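Local coordinates for cryptic loci regulator 2 (Schizosaccharomyces pombe 972h-, PDB 5IKJ), which promotes transcriptional silencing upstream of histone deacetylases and is required for nucleosome positioning at heterochromatin and for silencing by the SHREC complex, at residues E225-E230 with N335-F340; Y380-G385 with V425-S430; Q407-M412 with R475-K480. All blocks are in the same frame, centred on the assembly; numbering follows the deposited sequence.

Contact 1 of 3, residues E225-E230 with N335-F340; sequences ERMFHE and NLFGIF
M227 runs straight out from helix 214-237 toward G338, its CG anti to the backbone N (chi1 -180°) and its SD nearly anti to CA. Only at the last torsion does the chain bend (chi3 59°), folding the methyl in, with the result that the sulfur and its terminal methyl both come down on one backbone carbon: M227 SD lies 3.4 Å from G338 CA, and M227 CE is 3.6 Å from that same atom. The glycine, having no side chain, offers its bare main chain to the sulfur. Beside it, M227 SD reaches the rim of the F337 ring, near the ring plane and 4.4 Å from F337 CD1. W390 of the adjoining strand 387-390 touches M227 too and meets F337 edge-to-face, while Y380 packs against the methionine from strand 377-384. Polar groups of the helix find their partners outside strand 333-340: E230 forms a salt bridge with K388, and R226 and E230 bond the backbone of another protein's chain in the assembly. What docks the helix on strand 333-340 here is therefore dispersion and shape, from one flexible, polarisable side chain pressed on a glycine backbone, with no directional bond between the two segments.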
ATOM      1  N   GLU A 225       5.690  -0.789   3.497  1.00 42.52           N
ATOM      2  CA  GLU A 225       5.180   0.575   3.411  1.00 44.46           C
ATOM      3  C   GLU A 225       4.625   0.862   2.021  1.00 46.84           C
ATOM      4  O   GLU A 225       3.544   1.444   1.879  1.00 52.41           O
ATOM      5  CB  GLU A 225       6.283   1.569   3.767  1.00 46.07           C
ATOM      6  CG  GLU A 225       6.790   1.439   5.192  1.00 51.86           C
ATOM      7  CD  GLU A 225       7.932   2.386   5.497  1.00 50.19           C
ATOM      8  OE1 GLU A 225       8.183   3.302   4.686  1.00 57.48           O
ATOM      9  OE2 GLU A 225       8.584   2.211   6.546  1.00 56.19           O
ATOM     10  N   ARG A 226       5.334   0.424   0.996  1.00 50.56           N
ATOM     11  CA  ARG A 226       4.872   0.634  -0.358  1.00 55.34           C
ATOM     12  C   ARG A 226       3.610  -0.174  -0.626  1.00 40.89           C
ATOM     13  O   ARG A 226       2.723   0.283  -1.323  1.00 46.02           O
ATOM     14  CB  ARG A 226       5.970   0.306  -1.367  1.00 47.09           C
ATOM     15  CG  ARG A 226       7.115   1.300  -1.349  1.00 50.30           C
ATOM     16  CD  ARG A 226       7.987   1.212  -2.585  1.00 49.35           C
ATOM     17  NE  ARG A 226       8.556  -0.112  -2.762  1.00 57.51           N
ATOM     18  CZ  ARG A 226       8.152  -0.970  -3.685  1.00 49.40           C
ATOM     19  NH1 ARG A 226       8.717  -2.156  -3.768  1.00 58.32           N
ATOM     20  NH2 ARG A 226       7.190  -0.642  -4.526  1.00 55.13           N
ATOM     21  N   MET A 227       3.521  -1.370  -0.070  1.00 45.58           N
ATOM     22  CA  MET A 227       2.332  -2.180  -0.278  1.00 50.46           C
ATOM     23  C   MET A 227       1.121  -1.477   0.306  1.00 52.88           C
ATOM     24  O   MET A 227       0.072  -1.429  -0.313  1.00 48.00           O
ATOM     25  CB  MET A 227       2.472  -3.555   0.344  1.00 46.57           C
ATOM     26  CG  MET A 227       1.247  -4.419   0.133  1.00 47.66           C
ATOM     27  SD  MET A 227       1.491  -6.094   0.697  1.00 51.47           S
ATOM     28  CE  MET A 227       1.877  -5.802   2.410  1.00 48.10           C
ATOM     29  N   PHE A 228       1.269  -0.934   1.504  1.00 43.57           N
ATOM     30  CA  PHE A 228       0.170  -0.209   2.136  1.00 48.69           C
ATOM     31  C   PHE A 228      -0.335   0.905   1.230  1.00 50.42           C
ATOM     32  O   PHE A 228      -1.545   1.064   1.031  1.00 46.89           O
ATOM     33  CB  PHE A 228       0.621   0.361   3.481  1.00 45.26           C
ATOM     34  CG  PHE A 228      -0.319   1.386   4.049  1.00 49.52           C
ATOM     35  CD1 PHE A 228      -1.444   0.998   4.756  1.00 48.38           C
ATOM     36  CD2 PHE A 228      -0.078   2.740   3.874  1.00 52.60           C
ATOM     37  CE1 PHE A 228      -2.312   1.938   5.276  1.00 47.57           C
ATOM     38  CE2 PHE A 228      -0.943   3.685   4.392  1.00 54.22           C
ATOM     39  CZ  PHE A 228      -2.062   3.283   5.094  1.00 51.55           C
ATOM     40  N   HIS A 229       0.586   1.687   0.665  1.00 49.47           N
ATOM     41  CA  HIS A 229       0.186   2.813  -0.171  1.00 45.75           C
ATOM     42  C   HIS A 229      -0.314   2.355  -1.535  1.00 43.52           C
ATOM     43  O   HIS A 229      -1.166   3.022  -2.134  1.00 49.67           O
ATOM     44  CB  HIS A 229       1.348   3.790  -0.314  1.00 46.96           C
ATOM     45  CG  HIS A 229       1.561   4.640   0.897  1.00 40.77           C
ATOM     46  ND1 HIS A 229       0.670   5.618   1.283  1.00 51.59           N
ATOM     47  CD2 HIS A 229       2.554   4.653   1.818  1.00 49.13           C
ATOM     48  CE1 HIS A 229       1.105   6.200   2.386  1.00 45.85           C
ATOM     49  NE2 HIS A 229       2.248   5.635   2.731  1.00 44.02           N
ATOM     50  N   GLU A 230       0.194   1.232  -2.044  1.00 43.61           N
ATOM     51  CA  GLU A 230      -0.402   0.639  -3.237  1.00 44.22           C
ATOM     52  C   GLU A 230      -1.840   0.219  -2.965  1.00 47.72           C
ATOM     53  O   GLU A 230      -2.727   0.412  -3.805  1.00 46.91           O
ATOM     54  CB  GLU A 230       0.425  -0.559  -3.703  1.00 36.29           C
ATOM     55  CG  GLU A 230      -0.020  -1.138  -5.037  1.00 38.62           C
ATOM     56  CD  GLU A 230       0.747  -2.389  -5.414  1.00 53.70           C
ATOM     57  OE1 GLU A 230       1.843  -2.608  -4.851  1.00 44.48           O
ATOM     58  OE2 GLU A 230       0.255  -3.154  -6.271  1.00 42.41           O
ATOM     59  N   ASN A 335      -2.712 -15.982  -6.393  1.00 54.24           N
ATOM     60  CA  ASN A 335      -1.705 -16.010  -5.340  1.00 55.62           C
ATOM     61  C   ASN A 335      -2.014 -14.950  -4.295  1.00 54.13           C
ATOM     62  O   ASN A 335      -2.266 -13.791  -4.636  1.00 49.48           O
ATOM     63  CB  ASN A 335      -0.299 -15.798  -5.917  1.00 50.31           C
ATOM     64  CG  ASN A 335      -0.167 -14.498  -6.686  1.00 48.48           C
ATOM     65  OD1 ASN A 335      -0.755 -14.336  -7.755  1.00 53.11           O
ATOM     66  ND2 ASN A 335       0.628 -13.573  -6.159  1.00 50.69           N
ATOM     67  N   LEU A 336      -1.995 -15.357  -3.027  1.00 53.81           N
ATOM     68  CA  LEU A 336      -2.091 -14.415  -1.924  1.00 46.89           C
ATOM     69  C   LEU A 336      -0.780 -13.653  -1.772  1.00 42.16           C
ATOM     70  O   LEU A 336       0.291 -14.137  -2.148  1.00 50.60           O
ATOM     71  CB  LEU A 336      -2.413 -15.148  -0.619  1.00 51.23           C
ATOM     72  CG  LEU A 336      -3.818 -15.718  -0.422  1.00 58.34           C
ATOM     73  CD1 LEU A 336      -3.770 -16.866   0.572  1.00 51.65           C
ATOM     74  CD2 LEU A 336      -4.773 -14.639   0.065  1.00 46.88           C
ATOM     75  N   PHE A 337      -0.869 -12.449  -1.211  1.00 43.07           N
ATOM     76  CA  PHE A 337       0.318 -11.657  -0.930  1.00 45.66           C
ATOM     77  C   PHE A 337       0.019 -10.680   0.197  1.00 42.96           C
ATOM     78  O   PHE A 337      -1.136 -10.339   0.462  1.00 47.48           O
ATOM     79  CB  PHE A 337       0.801 -10.896  -2.175  1.00 49.55           C
ATOM     80  CG  PHE A 337      -0.243 -10.005  -2.786  1.00 38.88           C
ATOM     81  CD1 PHE A 337      -0.450  -8.724  -2.304  1.00 41.62           C
ATOM     82  CD2 PHE A 337      -1.008 -10.447  -3.850  1.00 40.53           C
ATOM     83  CE1 PHE A 337      -1.407  -7.903  -2.866  1.00 43.83           C
ATOM     84  CE2 PHE A 337      -1.966  -9.630  -4.420  1.00 46.45           C
ATOM     85  CZ  PHE A 337      -2.166  -8.356  -3.927  1.00 45.38           C
ATOM     86  N   GLY A 338       1.082 -10.236   0.861  1.00 43.58           N
ATOM     87  CA  GLY A 338       0.971  -9.202   1.868  1.00 48.62           C
ATOM     88  C   GLY A 338       0.405  -9.678   3.188  1.00 54.94           C
ATOM     89  O   GLY A 338      -0.583  -9.125   3.682  1.00 44.34           O
ATOM     90  N   ILE A 339       1.025 -10.701   3.778  1.00 50.37           N
ATOM     91  CA  ILE A 339       0.583 -11.185   5.077  1.00 52.51           C
ATOM     92  C   ILE A 339       0.846 -10.117   6.129  1.00 57.20           C
ATOM     93  O   ILE A 339       1.853  -9.399   6.075  1.00 49.38           O
ATOM     94  CB  ILE A 339       1.291 -12.505   5.427  1.00 49.30           C
ATOM     95  CG1 ILE A 339       0.616 -13.172   6.628  1.00 59.60           C
ATOM     96  CG2 ILE A 339       2.769 -12.267   5.709  1.00 55.34           C
ATOM     97  CD1 ILE A 339       1.030 -14.616   6.838  1.00 58.83           C
ATOM     98  N   PHE A 340      -0.066 -10.003   7.092  1.00 58.72           N
ATOM     99  CA  PHE A 340       0.076  -9.026   8.159  1.00 59.80           C
ATOM    100  C   PHE A 340      -0.692  -9.508   9.380  1.00 54.72           C
ATOM    101  O   PHE A 340      -1.490 -10.446   9.311  1.00 50.70           O
ATOM    102  CB  PHE A 340      -0.421  -7.643   7.722  1.00 55.75           C
ATOM    103  CG  PHE A 340      -1.912  -7.550   7.595  1.00 58.80           C
ATOM    104  CD1 PHE A 340      -2.558  -8.064   6.486  1.00 38.12           C
ATOM    105  CD2 PHE A 340      -2.668  -6.947   8.587  1.00 56.79           C
ATOM    106  CE1 PHE A 340      -3.930  -7.979   6.365  1.00 50.38           C
ATOM    107  CE2 PHE A 340      -4.044  -6.860   8.473  1.00 58.04           C
ATOM    108  CZ  PHE A 340      -4.675  -7.376   7.363  1.00 55.66           C
TER

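Contact 2 of 3, residues Y380-G385 with V425-S430; sequences YGIFRG and VCFQGS
Within a mixed beta-sheet, in the Clr2 region probably related to SH3 domains to which both segments belong, I382 meets V425 and F427. Their strands, 377-384 and 425-436, do not pair with each other; each is an antiparallel neighbour of strand 411-419, and with that strand between them their side chains still meet, the nearest CA atoms, those of I382 and V425, being 9.7 Å apart. A classic beta bulge at Y380 and G381, facing F337, lies just ahead of I382 where the chain turns a corner. L336 of strand 333-340 touches both I382 and V425, F488 also packs on I382, and I414 and I417 of strand 411-419 touch F427, so the cluster gathers apolar groups from several strands. The two branches of the isoleucine divide the work. CG1 stands anti to the backbone N (chi1 -173°), sending CD1 outward to meet V425 tip to tip, 4.1 Å from V425 CG1. The shorter branch, CG2, goes to the F427 ring. The phenylalanine presents its rim rather than a face: I382 CG2 lies near the ring plane, 3.6 Å from F427 CZ and 4.2 Å from F427 CE1.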
ATOM      1  N   TYR A 380      -3.102  -8.767   2.680  1.00 49.70           N
ATOM      2  CA  TYR A 380      -3.487  -7.498   2.070  1.00 40.38           C
ATOM      3  C   TYR A 380      -4.339  -7.709   0.826  1.00 40.55           C
ATOM      4  O   TYR A 380      -5.280  -6.947   0.573  1.00 43.48           O
ATOM      5  CB  TYR A 380      -2.238  -6.700   1.706  1.00 44.18           C
ATOM      6  CG  TYR A 380      -1.931  -5.548   2.622  1.00 42.60           C
ATOM      7  CD1 TYR A 380      -1.223  -5.737   3.799  1.00 49.71           C
ATOM      8  CD2 TYR A 380      -2.329  -4.263   2.297  1.00 41.37           C
ATOM      9  CE1 TYR A 380      -0.930  -4.675   4.630  1.00 49.79           C
ATOM     10  CE2 TYR A 380      -2.046  -3.202   3.118  1.00 45.91           C
ATOM     11  CZ  TYR A 380      -1.347  -3.407   4.284  1.00 48.07           C
ATOM     12  OH  TYR A 380      -1.068  -2.329   5.092  1.00 60.59           O
ATOM     13  N   GLY A 381      -4.017  -8.720   0.028  1.00 42.34           N
ATOM     14  CA  GLY A 381      -4.677  -8.855  -1.257  1.00 45.18           C
ATOM     15  C   GLY A 381      -4.412 -10.205  -1.882  1.00 47.11           C
ATOM     16  O   GLY A 381      -3.749 -11.071  -1.307  1.00 46.57           O
ATOM     17  N   ILE A 382      -4.944 -10.364  -3.092  1.00 46.32           N
ATOM     18  CA  ILE A 382      -4.890 -11.631  -3.810  1.00 48.97           C
ATOM     19  C   ILE A 382      -5.070 -11.357  -5.296  1.00 49.69           C
ATOM     20  O   ILE A 382      -5.954 -10.590  -5.693  1.00 48.11           O
ATOM     21  CB  ILE A 382      -5.968 -12.599  -3.290  1.00 44.34           C
ATOM     22  CG1 ILE A 382      -5.797 -13.988  -3.909  1.00 49.07           C
ATOM     23  CG2 ILE A 382      -7.363 -12.055  -3.584  1.00 45.70           C
ATOM     24  CD1 ILE A 382      -6.632 -15.060  -3.232  1.00 48.11           C
ATOM     25  N   PHE A 383      -4.227 -11.964  -6.125  1.00 49.13           N
ATOM     26  CA  PHE A 383      -4.456 -11.970  -7.563  1.00 48.29           C
ATOM     27  C   PHE A 383      -5.488 -13.041  -7.885  1.00 44.10           C
ATOM     28  O   PHE A 383      -5.294 -14.214  -7.549  1.00 49.53           O
ATOM     29  CB  PHE A 383      -3.161 -12.247  -8.324  1.00 49.53           C
ATOM     30  CG  PHE A 383      -2.301 -11.037  -8.536  1.00 36.23           C
ATOM     31  CD1 PHE A 383      -2.560 -10.162  -9.578  1.00 42.97           C
ATOM     32  CD2 PHE A 383      -1.221 -10.785  -7.709  1.00 47.06           C
ATOM     33  CE1 PHE A 383      -1.766  -9.047  -9.782  1.00 45.97           C
ATOM     34  CE2 PHE A 383      -0.421  -9.673  -7.908  1.00 44.34           C
ATOM     35  CZ  PHE A 383      -0.695  -8.804  -8.947  1.00 44.43           C
ATOM     36  N   ARG A 384      -6.583 -12.645  -8.524  1.00 50.39           N
ATOM     37  CA  ARG A 384      -7.577 -13.590  -9.022  1.00 46.95           C
ATOM     38  C   ARG A 384      -7.479 -13.573 -10.541  1.00 50.69           C
ATOM     39  O   ARG A 384      -8.053 -12.700 -11.199  1.00 53.77           O
ATOM     40  CB  ARG A 384      -8.986 -13.238  -8.554  1.00 45.02           C
ATOM     41  CG  ARG A 384     -10.017 -14.263  -9.001  1.00 42.13           C
ATOM     42  CD  ARG A 384     -11.443 -13.809  -8.791  1.00 48.17           C
ATOM     43  NE  ARG A 384     -12.377 -14.853  -9.203  1.00 54.53           N
ATOM     44  CZ  ARG A 384     -12.686 -15.126 -10.468  1.00 51.76           C
ATOM     45  NH1 ARG A 384     -12.141 -14.433 -11.459  1.00 60.07           N
ATOM     46  NH2 ARG A 384     -13.542 -16.101 -10.744  1.00 54.09           N
ATOM     47  N   GLY A 385      -6.755 -14.542 -11.095  1.00 59.89           N
ATOM     48  CA  GLY A 385      -6.556 -14.600 -12.527  1.00 60.96           C
ATOM     49  C   GLY A 385      -5.964 -13.320 -13.079  1.00 50.75           C
ATOM     50  O   GLY A 385      -4.807 -12.990 -12.798  1.00 49.54           O
ATOM     51  N   VAL A 425      -9.458 -19.697   1.755  1.00 50.94           N
ATOM     52  CA  VAL A 425      -9.377 -18.247   1.618  1.00 49.40           C
ATOM     53  C   VAL A 425     -10.781 -17.669   1.751  1.00 54.76           C
ATOM     54  O   VAL A 425     -11.692 -18.040   1.001  1.00 49.53           O
ATOM     55  CB  VAL A 425      -8.739 -17.859   0.278  1.00 52.23           C
ATOM     56  CG1 VAL A 425      -8.689 -16.343   0.112  1.00 46.35           C
ATOM     57  CG2 VAL A 425      -7.339 -18.454   0.158  1.00 54.95           C
ATOM     58  N   CYS A 426     -10.961 -16.756   2.702  1.00 43.60           N
ATOM     59  CA  CYS A 426     -12.259 -16.156   2.977  1.00 40.68           C
ATOM     60  C   CYS A 426     -12.213 -14.654   2.743  1.00 40.47           C
ATOM     61  O   CYS A 426     -11.243 -13.984   3.115  1.00 44.43           O
ATOM     62  CB  CYS A 426     -12.704 -16.429   4.418  1.00 57.46           C
ATOM     63  SG  CYS A 426     -12.753 -18.166   4.869  1.00 53.94           S
ATOM     64  N   PHE A 427     -13.271 -14.135   2.125  1.00 47.41           N
ATOM     65  CA  PHE A 427     -13.496 -12.701   1.990  1.00 50.09           C
ATOM     66  C   PHE A 427     -14.590 -12.280   2.962  1.00 50.77           C
ATOM     67  O   PHE A 427     -15.690 -12.839   2.939  1.00 46.42           O
ATOM     68  CB  PHE A 427     -13.912 -12.342   0.562  1.00 51.81           C
ATOM     69  CG  PHE A 427     -12.767 -12.224  -0.402  1.00 53.58           C
ATOM     70  CD1 PHE A 427     -11.861 -13.258  -0.564  1.00 53.63           C
ATOM     71  CD2 PHE A 427     -12.617 -11.082  -1.172  1.00 50.77           C
ATOM     72  CE1 PHE A 427     -10.814 -13.146  -1.463  1.00 55.51           C
ATOM     73  CE2 PHE A 427     -11.576 -10.964  -2.070  1.00 58.52           C
ATOM     74  CZ  PHE A 427     -10.674 -11.996  -2.217  1.00 50.29           C
ATOM     75  N   GLN A 428     -14.289 -11.297   3.806  1.00 48.50           N
ATOM     76  CA  GLN A 428     -15.261 -10.737   4.736  1.00 42.27           C
ATOM     77  C   GLN A 428     -15.508  -9.281   4.373  1.00 44.84           C
ATOM     78  O   GLN A 428     -14.554  -8.517   4.183  1.00 50.10           O
ATOM     79  CB  GLN A 428     -14.779 -10.846   6.186  1.00 55.10           C
ATOM     80  CG  GLN A 428     -15.777 -10.309   7.208  1.00 49.25           C
ATOM     81  CD  GLN A 428     -15.165 -10.108   8.578  1.00 51.97           C
ATOM     82  OE1 GLN A 428     -14.643 -11.045   9.181  1.00 47.16           O
ATOM     83  NE2 GLN A 428     -15.222  -8.877   9.074  1.00 51.40           N
ATOM     84  N   GLY A 429     -16.776  -8.901   4.283  1.00 44.59           N
ATOM     85  CA  GLY A 429     -17.113  -7.516   4.008  1.00 51.11           C
ATOM     86  C   GLY A 429     -18.612  -7.318   4.009  1.00 54.34           C
ATOM     87  O   GLY A 429     -19.391  -8.258   4.192  1.00 43.46           O
ATOM     88  N   SER A 430     -19.004  -6.064   3.802  1.00 48.30           N
ATOM     89  CA  SER A 430     -20.407  -5.689   3.723  1.00 43.69           C
ATOM     90  C   SER A 430     -20.901  -5.783   2.285  1.00 54.45           C
ATOM     91  O   SER A 430     -20.143  -5.587   1.332  1.00 54.61           O
ATOM     92  CB  SER A 430     -20.614  -4.269   4.255  1.00 46.12           C
ATOM     93  OG  SER A 430     -19.652  -3.379   3.712  1.00 52.17           O
TER

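Contact 3 of 3, residues Q407-M412 with R475-K480; sequences QKTSFM and RCLHDK
The loop leading into strand 411-419 and the turn leaving strand 472-476 face each other with T409 CA and L477 CA 7.2 Å apart, the closest CA pair of the two segments. Strand 425-436 joins them: S410 and F411 form a classic beta bulge opposite W432, while R475 and L477 make backbone hydrogen bonds to T433 and L431. Between the two segments one leucine branch does the touching. With its CG anti to the carbonyl carbon (chi1 -72°), L477 sets CD1 over the face of the peptide between K408 and T409. The methyl is 3.3 Å from T409 OG1, 3.4 Å from T409 N and 3.6 Å from K408 C, and the T409 and L477 side chains cross obliquely. T409 turns its hydroxyl, not its methyl, to the leucine; T399 and L402 also pack on the threonine, and L406 on L477. Of the K408 side chain, the root does the touching, CB being 4.0 Å from L477 CD1, after which the chain bends away and leaves K408 NZ 6.8 Å from R475 NH2, a like-charged neighbour. On the turn itself, H478 ND1 donates to D479 O at 2.8 Å. That bond is bent, 143° at the hydrogen, and the donor stands well above the carbonyl plane. C476 SG lies 3.6 Å over one face of the H478 ring, offset toward its rim. Bonds at both nitrogens restrain the imidazole's rotation, and the pattern is consistent with a neutral ring, ND1 donating and NE2 accepting from L431 N. The chemistry is thus split: a single methyl laid over the K408-T409 peptide joins the two segments, and the directional bonds lie beside it, within the turn and to strand 425-436, and probably help fix its position.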
ATOM      1  N   GLN A 407     -30.084 -10.721  -2.531  1.00 79.55           N
ATOM      2  CA  GLN A 407     -29.832 -11.015  -3.937  1.00 80.79           C
ATOM      3  C   GLN A 407     -29.713  -9.763  -4.796  1.00 69.98           C
ATOM      4  O   GLN A 407     -29.274  -9.865  -5.947  1.00 77.67           O
ATOM      5  CB  GLN A 407     -30.930 -11.924  -4.487  1.00 79.66           C
ATOM      6  CG  GLN A 407     -31.204 -13.125  -3.603  1.00 85.96           C
ATOM      7  CD  GLN A 407     -31.268 -14.430  -4.370  1.00 82.46           C
ATOM      8  OE1 GLN A 407     -30.280 -15.161  -4.458  1.00 79.40           O
ATOM      9  NE2 GLN A 407     -32.436 -14.738  -4.920  1.00 95.52           N
ATOM     10  N   LYS A 408     -30.080  -8.593  -4.274  1.00 65.73           N
ATOM     11  CA  LYS A 408     -29.766  -7.331  -4.932  1.00 61.83           C
ATOM     12  C   LYS A 408     -28.303  -6.933  -4.763  1.00 67.50           C
ATOM     13  O   LYS A 408     -27.937  -5.807  -5.119  1.00 66.19           O
ATOM     14  CB  LYS A 408     -30.656  -6.208  -4.390  1.00 59.36           C
ATOM     15  CG  LYS A 408     -32.141  -6.363  -4.674  1.00 84.90           C
ATOM     16  CD  LYS A 408     -32.896  -5.106  -4.260  1.00 87.99           C
ATOM     17  CE  LYS A 408     -34.222  -5.428  -3.591  1.00 99.80           C
ATOM     18  NZ  LYS A 408     -35.169  -6.129  -4.500  1.00 97.45           N
ATOM     19  N   THR A 409     -27.467  -7.819  -4.227  1.00 62.09           N
ATOM     20  CA  THR A 409     -26.075  -7.483  -3.951  1.00 69.45           C
ATOM     21  C   THR A 409     -25.335  -7.215  -5.255  1.00 64.24           C
ATOM     22  O   THR A 409     -25.251  -8.090  -6.123  1.00 62.38           O
ATOM     23  CB  THR A 409     -25.402  -8.616  -3.177  1.00 67.04           C
ATOM     24  OG1 THR A 409     -26.057  -8.796  -1.917  1.00 69.82           O
ATOM     25  CG2 THR A 409     -23.928  -8.306  -2.932  1.00 57.50           C
ATOM     26  N   SER A 410     -24.793  -6.006  -5.387  1.00 63.43           N
ATOM     27  CA  SER A 410     -23.976  -5.652  -6.540  1.00 58.57           C
ATOM     28  C   SER A 410     -22.499  -5.936  -6.300  1.00 61.32           C
ATOM     29  O   SER A 410     -21.799  -6.385  -7.214  1.00 59.00           O
ATOM     30  CB  SER A 410     -24.168  -4.174  -6.887  1.00 58.18           C
ATOM     31  OG  SER A 410     -25.533  -3.880  -7.130  1.00 65.35           O
ATOM     32  N   PHE A 411     -22.012  -5.686  -5.086  1.00 53.83           N
ATOM     33  CA  PHE A 411     -20.611  -5.921  -4.767  1.00 55.31           C
ATOM     34  C   PHE A 411     -20.456  -6.082  -3.262  1.00 56.08           C
ATOM     35  O   PHE A 411     -21.311  -5.657  -2.480  1.00 50.72           O
ATOM     36  CB  PHE A 411     -19.721  -4.778  -5.271  1.00 49.65           C
ATOM     37  CG  PHE A 411     -20.116  -3.424  -4.748  1.00 47.87           C
ATOM     38  CD1 PHE A 411     -19.768  -3.029  -3.465  1.00 48.20           C
ATOM     39  CD2 PHE A 411     -20.824  -2.541  -5.543  1.00 52.05           C
ATOM     40  CE1 PHE A 411     -20.127  -1.784  -2.986  1.00 45.05           C
ATOM     41  CE2 PHE A 411     -21.185  -1.293  -5.068  1.00 53.31           C
ATOM     42  CZ  PHE A 411     -20.835  -0.915  -3.788  1.00 49.94           C
ATOM     43  N   MET A 412     -19.349  -6.706  -2.872  1.00 54.09           N
ATOM     44  CA  MET A 412     -18.913  -6.746  -1.482  1.00 40.35           C
ATOM     45  C   MET A 412     -17.855  -5.675  -1.266  1.00 46.48           C
ATOM     46  O   MET A 412     -16.922  -5.546  -2.065  1.00 52.64           O
ATOM     47  CB  MET A 412     -18.346  -8.118  -1.110  1.00 42.20           C
ATOM     48  CG  MET A 412     -17.574  -8.133   0.220  1.00 39.72           C
ATOM     49  SD  MET A 412     -16.800  -9.710   0.610  1.00 50.52           S
ATOM     50  CE  MET A 412     -18.226 -10.695   1.063  1.00 44.26           C
ATOM     51  N   ARG A 475     -26.415   1.541  -1.578  1.00 66.20           N
ATOM     52  CA  ARG A 475     -27.068   1.227  -0.315  1.00 70.76           C
ATOM     53  C   ARG A 475     -26.557  -0.104   0.211  1.00 66.93           C
ATOM     54  O   ARG A 475     -26.371  -1.055  -0.555  1.00 60.08           O
ATOM     55  CB  ARG A 475     -28.593   1.153  -0.465  1.00 82.36           C
ATOM     56  CG  ARG A 475     -29.320   2.449  -0.170  1.00 88.72           C
ATOM     57  CD  ARG A 475     -30.816   2.220   0.022  1.00103.29           C
ATOM     58  NE  ARG A 475     -31.376   1.307  -0.975  1.00 94.19           N
ATOM     59  CZ  ARG A 475     -31.575   0.003  -0.792  1.00 88.42           C
ATOM     60  NH1 ARG A 475     -31.267  -0.579   0.360  1.00 81.89           N
ATOM     61  NH2 ARG A 475     -32.091  -0.729  -1.770  1.00 86.60           N
ATOM     62  N   CYS A 476     -26.340  -0.168   1.522  1.00 63.73           N
ATOM     63  CA  CYS A 476     -26.002  -1.423   2.179  1.00 58.19           C
ATOM     64  C   CYS A 476     -27.264  -2.246   2.401  1.00 56.48           C
ATOM     65  O   CYS A 476     -28.303  -1.718   2.808  1.00 64.46           O
ATOM     66  CB  CYS A 476     -25.303  -1.155   3.512  1.00 60.34           C
ATOM     67  SG  CYS A 476     -24.571  -2.619   4.278  1.00 61.58           S
ATOM     68  N   LEU A 477     -27.171  -3.546   2.134  1.00 56.89           N
ATOM     69  CA  LEU A 477     -28.329  -4.430   2.164  1.00 58.62           C
ATOM     70  C   LEU A 477     -28.579  -5.070   3.524  1.00 64.30           C
ATOM     71  O   LEU A 477     -29.517  -5.866   3.647  1.00 66.93           O
ATOM     72  CB  LEU A 477     -28.172  -5.545   1.122  1.00 62.39           C
ATOM     73  CG  LEU A 477     -28.307  -5.212  -0.366  1.00 64.48           C
ATOM     74  CD1 LEU A 477     -28.248  -6.501  -1.170  1.00 71.12           C
ATOM     75  CD2 LEU A 477     -29.594  -4.457  -0.668  1.00 61.88           C
ATOM     76  N   HIS A 478     -27.783  -4.759   4.543  1.00 57.47           N
ATOM     77  CA  HIS A 478     -27.878  -5.479   5.805  1.00 60.05           C
ATOM     78  C   HIS A 478     -27.530  -4.545   6.955  1.00 62.53           C
ATOM     79  O   HIS A 478     -27.170  -3.380   6.758  1.00 58.95           O
ATOM     80  CB  HIS A 478     -26.961  -6.705   5.800  1.00 62.39           C
ATOM     81  CG  HIS A 478     -25.514  -6.369   5.626  1.00 68.09           C
ATOM     82  ND1 HIS A 478     -24.718  -5.947   6.669  1.00 58.11           N
ATOM     83  CD2 HIS A 478     -24.721  -6.380   4.529  1.00 57.17           C
ATOM     84  CE1 HIS A 478     -23.496  -5.719   6.222  1.00 59.59           C
ATOM     85  NE2 HIS A 478     -23.471  -5.976   4.928  1.00 55.06           N
ATOM     86  N   ASP A 479     -27.638  -5.079   8.170  1.00 69.06           N
ATOM     87  CA  ASP A 479     -27.384  -4.294   9.367  1.00 58.31           C
ATOM     88  C   ASP A 479     -25.931  -3.835   9.409  1.00 64.19           C
ATOM     89  O   ASP A 479     -25.008  -4.596   9.104  1.00 59.98           O
ATOM     90  CB  ASP A 479     -27.718  -5.117  10.613  1.00 59.13           C
ATOM     91  CG  ASP A 479     -27.925  -4.256  11.843  1.00 64.47           C
ATOM     92  OD1 ASP A 479     -26.922  -3.781  12.418  1.00 63.85           O
ATOM     93  OD2 ASP A 479     -29.094  -4.058  12.238  1.00 66.95           O
ATOM     94  N   LYS A 480     -25.737  -2.576   9.803  1.00 63.12           N
ATOM     95  CA  LYS A 480     -24.413  -1.966   9.797  1.00 60.30           C
ATOM     96  C   LYS A 480     -23.424  -2.698  10.695  1.00 70.15           C
ATOM     97  O   LYS A 480     -22.211  -2.550  10.509  1.00 70.16           O
ATOM     98  CB  LYS A 480     -24.537  -0.507  10.239  1.00 75.42           C
ATOM     99  CG  LYS A 480     -23.467   0.431   9.713  1.00 80.20           C
ATOM    100  CD  LYS A 480     -23.757   1.849  10.180  1.00 98.47           C
ATOM    101  CE  LYS A 480     -22.525   2.734  10.146  1.00103.54           C
ATOM    102  NZ  LYS A 480     -22.757   4.000  10.896  1.00105.87           N
TER

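In the fold
All three contacts reach one mixed sheet, with contact 1 fastening a helix to it and contacts 2 and 3 joining strands or loops of that sheet to one another. Contacts 1 and 2, centres 12 Å apart, join through the pairing of strands 333-340 and 377-384: G338 O is 2.7 Å from Y380 N, and N335 O 3.1 Å from F383 N, both probable hydrogen bonds. Contacts 2 and 3 lie 17 Å apart between centres and alternate along the chain; they touch where S430 CA packs 3.3 Å from H478 NE2 and where M412 packs against backbone atoms of F427, G429 and S430. Contacts 1 and 3 stay about 13 Å apart at their nearest atoms. None includes a zinc ligand, those being H189, C204, C206 and C209.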